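Local coordinates for protein NADPH-flavin oxidoreductase (PDB 2H0U) that binds flavin mononucleotide and probably acts as an NAD(P)H-dependent flavin oxidoreductase of the nitroreductase family, found as a two-chain assembly, at residues E4-V7 against A8-Q12; I118-F121 against Q122-M126. All coordinates share one frame; numbering follows the deposited sequence.

Interaction 1. Residues E4-V7 against A8-Q12; sequences EQVV and ALQHQ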
loop_
_atom_site.group_PDB
_atom_site.type_symbol
_atom_site.label_atom_id
_atom_site.label_comp_id
_atom_site.label_asym_id
_atom_site.label_seq_id
_atom_site.Cartn_x
_atom_site.Cartn_y
_atom_site.Cartn_z
ATOM N N GLU A 4 9.030 -5.165 20.972
ATOM C CA GLU A 4 9.572 -3.833 21.297
ATOM C C GLU A 4 10.389 -3.293 20.129
ATOM O O GLU A 4 10.287 -2.131 19.757
ATOM C CB GLU A 4 10.421 -3.908 22.573
ATOM C CG GLU A 4 9.579 -4.177 23.815
ATOM C CD GLU A 4 9.266 -5.661 24.087
ATOM O OE1 GLU A 4 8.743 -5.938 25.190
ATOM O OE2 GLU A 4 9.540 -6.554 23.244
ATOM N N GLN A 5 11.175 -4.175 19.524
ATOM C CA GLN A 5 12.032 -3.840 18.409
ATOM C C GLN A 5 11.178 -3.553 17.164
ATOM O O GLN A 5 11.438 -2.609 16.409
ATOM C CB GLN A 5 12.980 -5.011 18.172
ATOM C CG GLN A 5 14.266 -4.658 17.487
ATOM C CD GLN A 5 15.261 -5.838 17.434
ATOM O OE1 GLN A 5 15.230 -6.763 18.275
ATOM N NE2 GLN A 5 16.156 -5.794 16.442
ATOM N N VAL A 6 10.155 -4.369 16.970
ATOM C CA VAL A 6 9.243 -4.166 15.846
ATOM C C VAL A 6 8.559 -2.800 15.922
ATOM O O VAL A 6 8.506 -2.085 14.931
ATOM C CB VAL A 6 8.168 -5.271 15.756
ATOM C CG1 VAL A 6 7.125 -4.880 14.704
ATOM C CG2 VAL A 6 8.805 -6.638 15.405
ATOM N N VAL A 7 8.022 -2.450 17.089
ATOM C CA VAL A 7 7.382 -1.123 17.255
ATOM C C VAL A 7 8.407 0.011 17.104
ATOM O O VAL A 7 8.139 1.006 16.401
ATOM C CB VAL A 7 6.522 -1.039 18.561
ATOM C CG1 VAL A 7 5.923 0.363 18.737
ATOM C CG2 VAL A 7 5.372 -2.055 18.471
ATOM N N ALA A 8 9.592 -0.146 17.711
ATOM C CA ALA A 8 10.671 0.853 17.545
ATOM C C ALA A 8 10.988 1.200 16.087
ATOM O O ALA A 8 11.167 2.367 15.733
ATOM C CB ALA A 8 11.943 0.418 18.276
ATOM N N LEU A 9 11.051 0.178 15.245
ATOM C CA LEU A 9 11.305 0.376 13.819
ATOM C C LEU A 9 10.280 1.309 13.154
ATOM O O LEU A 9 10.606 2.021 12.192
ATOM C CB LEU A 9 11.308 -0.983 13.090
ATOM C CG LEU A 9 11.946 -0.904 11.682
ATOM C CD1 LEU A 9 13.440 -0.657 11.754
ATOM C CD2 LEU A 9 11.614 -2.165 10.824
ATOM N N GLN A 10 9.036 1.261 13.634
ATOM C CA GLN A 10 7.981 2.068 13.060
ATOM C C GLN A 10 8.186 3.544 13.376
ATOM O O GLN A 10 7.627 4.394 12.688
ATOM C CB GLN A 10 6.597 1.624 13.581
ATOM C CG GLN A 10 6.323 0.106 13.451
ATOM C CD GLN A 10 6.609 -0.484 12.069
ATOM O OE1 GLN A 10 6.205 0.059 11.037
ATOM N NE2 GLN A 10 7.339 -1.617 12.053
ATOM N N HIS A 11 8.982 3.833 14.420
ATOM C CA HIS A 11 9.345 5.225 14.780
ATOM C C HIS A 11 10.592 5.684 14.021
ATOM O O HIS A 11 10.694 6.867 13.617
ATOM C CB HIS A 11 9.564 5.351 16.276
ATOM C CG HIS A 11 8.310 5.220 17.076
ATOM N ND1 HIS A 11 7.544 6.313 17.449
ATOM C CD2 HIS A 11 7.690 4.128 17.581
ATOM C CE1 HIS A 11 6.514 5.891 18.165
ATOM N NE2 HIS A 11 6.581 4.573 18.258
ATOM N N GLN A 12 11.525 4.745 13.830
ATOM C CA GLN A 12 12.695 4.958 12.971
ATOM C C GLN A 12 12.312 5.305 11.529
ATOM O O GLN A 12 12.944 6.151 10.902
ATOM C CB GLN A 12 13.622 3.737 13.015
ATOM C CG GLN A 12 14.902 3.861 12.195
ATOM C CD GLN A 12 15.824 2.640 12.318
ATOM O OE1 GLN A 12 15.870 1.995 13.368
ATOM N NE2 GLN A 12 16.591 2.344 11.255
#
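The N-terminal alpha-helix 3-12, which leads straight into the FMN-binding residues R13, A15 and K17, is held here by i to i+3 and i to i+4 contacts, among them one made by the side chain of Q10 on the carbonyl of V6. Regular helical bonding is documented by A8 N to E4 O at 2.9 Å and L9 N to Q5 O at 3.0 Å, both close to straight. At V6 the side-chain amide of Q10 reaches back one turn: Q10 NE2 donates to V6 O at 3.1 Å with an N-H...O angle of 157°, and the oxygen lies nearly in the amide plane of Q10. Q10 manages this by folding at chi2 (-50°), which lays CG, CD and NE2 round the same oxygen, with CG 3.4 Å from V6 O. Q10 N, in turn, bonds to V7 O at 2.9 Å from well above the carbonyl plane, less straight than the bonds of A8 and L9. Around this turn, L9 packs on M151, A154 and M155 of helix 131-155, while V6, V7 and Q10 face A152, E35 and L39 of the second subunit, so the helix is wedged between its own long helix and the partner chain. H11, whose side chain comes within about 4 Å of that of the FMN-binding K204, turns its ring edge to the same V7 carbonyl, H11 CD2 lying 3.4 Å from V7 O and near the plane of the imidazole.

Interaction 2. Residues I118-F121 against Q122-M126; sequences IKNF and QENDM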
loop_
_atom_site.group_PDB
_atom_site.type_symbol
_atom_site.label_atom_id
_atom_site.label_comp_id
_atom_site.label_asym_id
_atom_site.label_seq_id
_atom_site.Cartn_x
_atom_site.Cartn_y
_atom_site.Cartn_z
ATOM N N ILE A 118 -11.952 -14.204 -12.062
ATOM C CA ILE A 118 -11.291 -12.911 -12.151
ATOM C C ILE A 118 -12.249 -11.863 -12.698
ATOM O O ILE A 118 -12.354 -10.770 -12.148
ATOM C CB ILE A 118 -10.027 -12.951 -13.028
ATOM C CG1 ILE A 118 -8.978 -13.883 -12.390
ATOM C CG2 ILE A 118 -9.447 -11.507 -13.234
ATOM C CD1 ILE A 118 -7.613 -13.872 -13.092
ATOM N N LYS A 119 -12.948 -12.212 -13.778
ATOM C CA LYS A 119 -13.920 -11.290 -14.338
ATOM C C LYS A 119 -14.971 -10.847 -13.277
ATOM O O LYS A 119 -15.230 -9.661 -13.107
ATOM C CB LYS A 119 -14.619 -11.930 -15.536
ATOM C CG LYS A 119 -15.691 -11.047 -16.143
ATOM C CD LYS A 119 -16.344 -11.778 -17.264
ATOM C CE LYS A 119 -17.268 -10.893 -18.098
ATOM N NZ LYS A 119 -18.510 -10.622 -17.367
ATOM N N ASN A 120 -15.610 -11.809 -12.618
ATOM C CA ASN A 120 -16.615 -11.472 -11.596
ATOM C C ASN A 120 -16.032 -10.659 -10.433
ATOM O O ASN A 120 -16.663 -9.726 -9.927
ATOM C CB ASN A 120 -17.243 -12.719 -11.025
ATOM C CG ASN A 120 -18.274 -12.403 -9.945
ATOM O OD1 ASN A 120 -19.385 -11.955 -10.246
ATOM N ND2 ASN A 120 -17.903 -12.628 -8.671
ATOM N N PHE A 121 -14.861 -11.073 -9.976
ATOM C CA PHE A 121 -14.167 -10.398 -8.891
ATOM C C PHE A 121 -13.968 -8.928 -9.217
ATOM O O PHE A 121 -14.314 -8.065 -8.420
ATOM C CB PHE A 121 -12.828 -11.091 -8.693
ATOM C CG PHE A 121 -11.855 -10.341 -7.824
ATOM C CD1 PHE A 121 -12.143 -10.054 -6.483
ATOM C CD2 PHE A 121 -10.608 -10.007 -8.325
ATOM C CE1 PHE A 121 -11.207 -9.409 -5.659
ATOM C CE2 PHE A 121 -9.663 -9.357 -7.510
ATOM C CZ PHE A 121 -9.972 -9.053 -6.178
ATOM N N GLN A 122 -13.400 -8.640 -10.381
ATOM C CA GLN A 122 -13.137 -7.243 -10.761
ATOM C C GLN A 122 -14.379 -6.398 -11.065
ATOM O O GLN A 122 -14.507 -5.297 -10.543
ATOM C CB GLN A 122 -12.215 -7.205 -11.958
ATOM C CG GLN A 122 -10.781 -7.688 -11.623
ATOM C CD GLN A 122 -9.832 -7.353 -12.771
ATOM O OE1 GLN A 122 -10.201 -7.483 -13.920
ATOM N NE2 GLN A 122 -8.603 -6.926 -12.447
ATOM N N GLU A 123 -15.263 -6.927 -11.918
ATOM C CA GLU A 123 -16.447 -6.213 -12.401
ATOM C C GLU A 123 -17.508 -6.049 -11.319
ATOM O O GLU A 123 -18.116 -4.983 -11.216
ATOM C CB GLU A 123 -17.034 -6.914 -13.617
ATOM C CG GLU A 123 -16.075 -6.950 -14.808
ATOM C CD GLU A 123 -16.684 -7.483 -16.099
ATOM O OE1 GLU A 123 -17.864 -7.903 -16.157
ATOM O OE2 GLU A 123 -15.953 -7.488 -17.098
ATOM N N ASN A 124 -17.712 -7.096 -10.518
ATOM C CA ASN A 124 -18.818 -7.112 -9.566
ATOM C C ASN A 124 -18.391 -6.966 -8.130
ATOM O O ASN A 124 -18.863 -6.060 -7.425
ATOM C CB ASN A 124 -19.641 -8.374 -9.747
ATOM C CG ASN A 124 -20.223 -8.481 -11.149
ATOM O OD1 ASN A 124 -20.333 -9.575 -11.700
ATOM N ND2 ASN A 124 -20.570 -7.339 -11.743
ATOM N N ASP A 125 -17.492 -7.835 -7.677
ATOM C CA ASP A 125 -17.024 -7.725 -6.286
ATOM C C ASP A 125 -16.372 -6.385 -6.007
ATOM O O ASP A 125 -16.633 -5.789 -4.948
ATOM C CB ASP A 125 -16.035 -8.832 -5.925
ATOM C CG ASP A 125 -16.683 -10.200 -5.862
ATOM O OD1 ASP A 125 -17.888 -10.277 -5.677
ATOM O OD2 ASP A 125 -15.974 -11.206 -5.991
HETATM N N MSE A 126 -15.517 -5.920 -6.922
HETATM C CA MSE A 126 -14.724 -4.697 -6.714
HETATM C C MSE A 126 -15.157 -3.461 -7.525
HETATM O O MSE A 126 -14.588 -2.361 -7.378
HETATM C CB MSE A 126 -13.233 -5.001 -6.965
HETATM C CG MSE A 126 -12.769 -6.159 -6.170
HETATM SE SE MSE A 126 -10.913 -6.006 -5.617
HETATM C CE MSE A 126 -10.534 -4.111 -5.794
#
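With CG anti to its backbone N and beside the carbonyl carbon (chi1 167°), F121 holds its ring out from the side of the helix, and M126, present as selenomethionine, with CG beside its own N (chi1 -53°) and the chain bent at chi2 and chi3, brings selenium alongside that ring. The result is a Met-aromatic contact across an i to i+5 spacing. M126 CG sits over one face, 4.1 Å from the centroid of the F121 ring and 28° from its normal, a CH-pi approach; SE is placed more obliquely, nearest the far end of the ring, with F121 CZ to M126 SE at 3.2 Å, a tight approach that probably leaves the selenium end of the chain somewhat strained. At the ring edge, near its plane, comes D125 OD2.

The backbone has the same five-residue spacing. Q122 N to I118 O and E123 N to K119 O are ordinary alpha-helical bonds, but N120 O then accepts two donors, N124 N at 2.9 Å and D125 N at 3.1 Å, the second in the carbonyl plane. M126 N follows with F121 O at 2.9 Å, another i+5 bond, so the helix ends in a wider pi-type turn. On the flank, K119 and E123 form an i to i+4 salt bridge: K119 NZ lies 3.0 Å from E123 OE1 and approaches from above the carboxylate plane, the lysine chain bending at chi4 to do so.

Helix 113-125 is tied to its surroundings by Q122, whose NE2 donates to V89 O, and by I118 and K119 packing on Y91. Q122 and M126 lean on W137 of helix 131-155; F121 touches S43 and I44, and both F121 and M126 meet E164 of the second subunit.

Overall arrangement
Interactions 1 and 2 are separate local helix contacts, in series along the chain, with centres 38 Å apart and nearest atoms about 24 Å apart; they do not touch. Helix 131-155 is packed by both, through L9 and Q10 near its C-terminal end and Q122 and M126 near its N-terminal end, and both also reach the second subunit. Each lies near a bound FMN: the side chain of H11 is about 8 Å from one, and that of F121 about 6 Å. E164 of the second subunit, which F121 meets, is itself an FMN-binding residue, consistent with flavin pockets built where the two chains join.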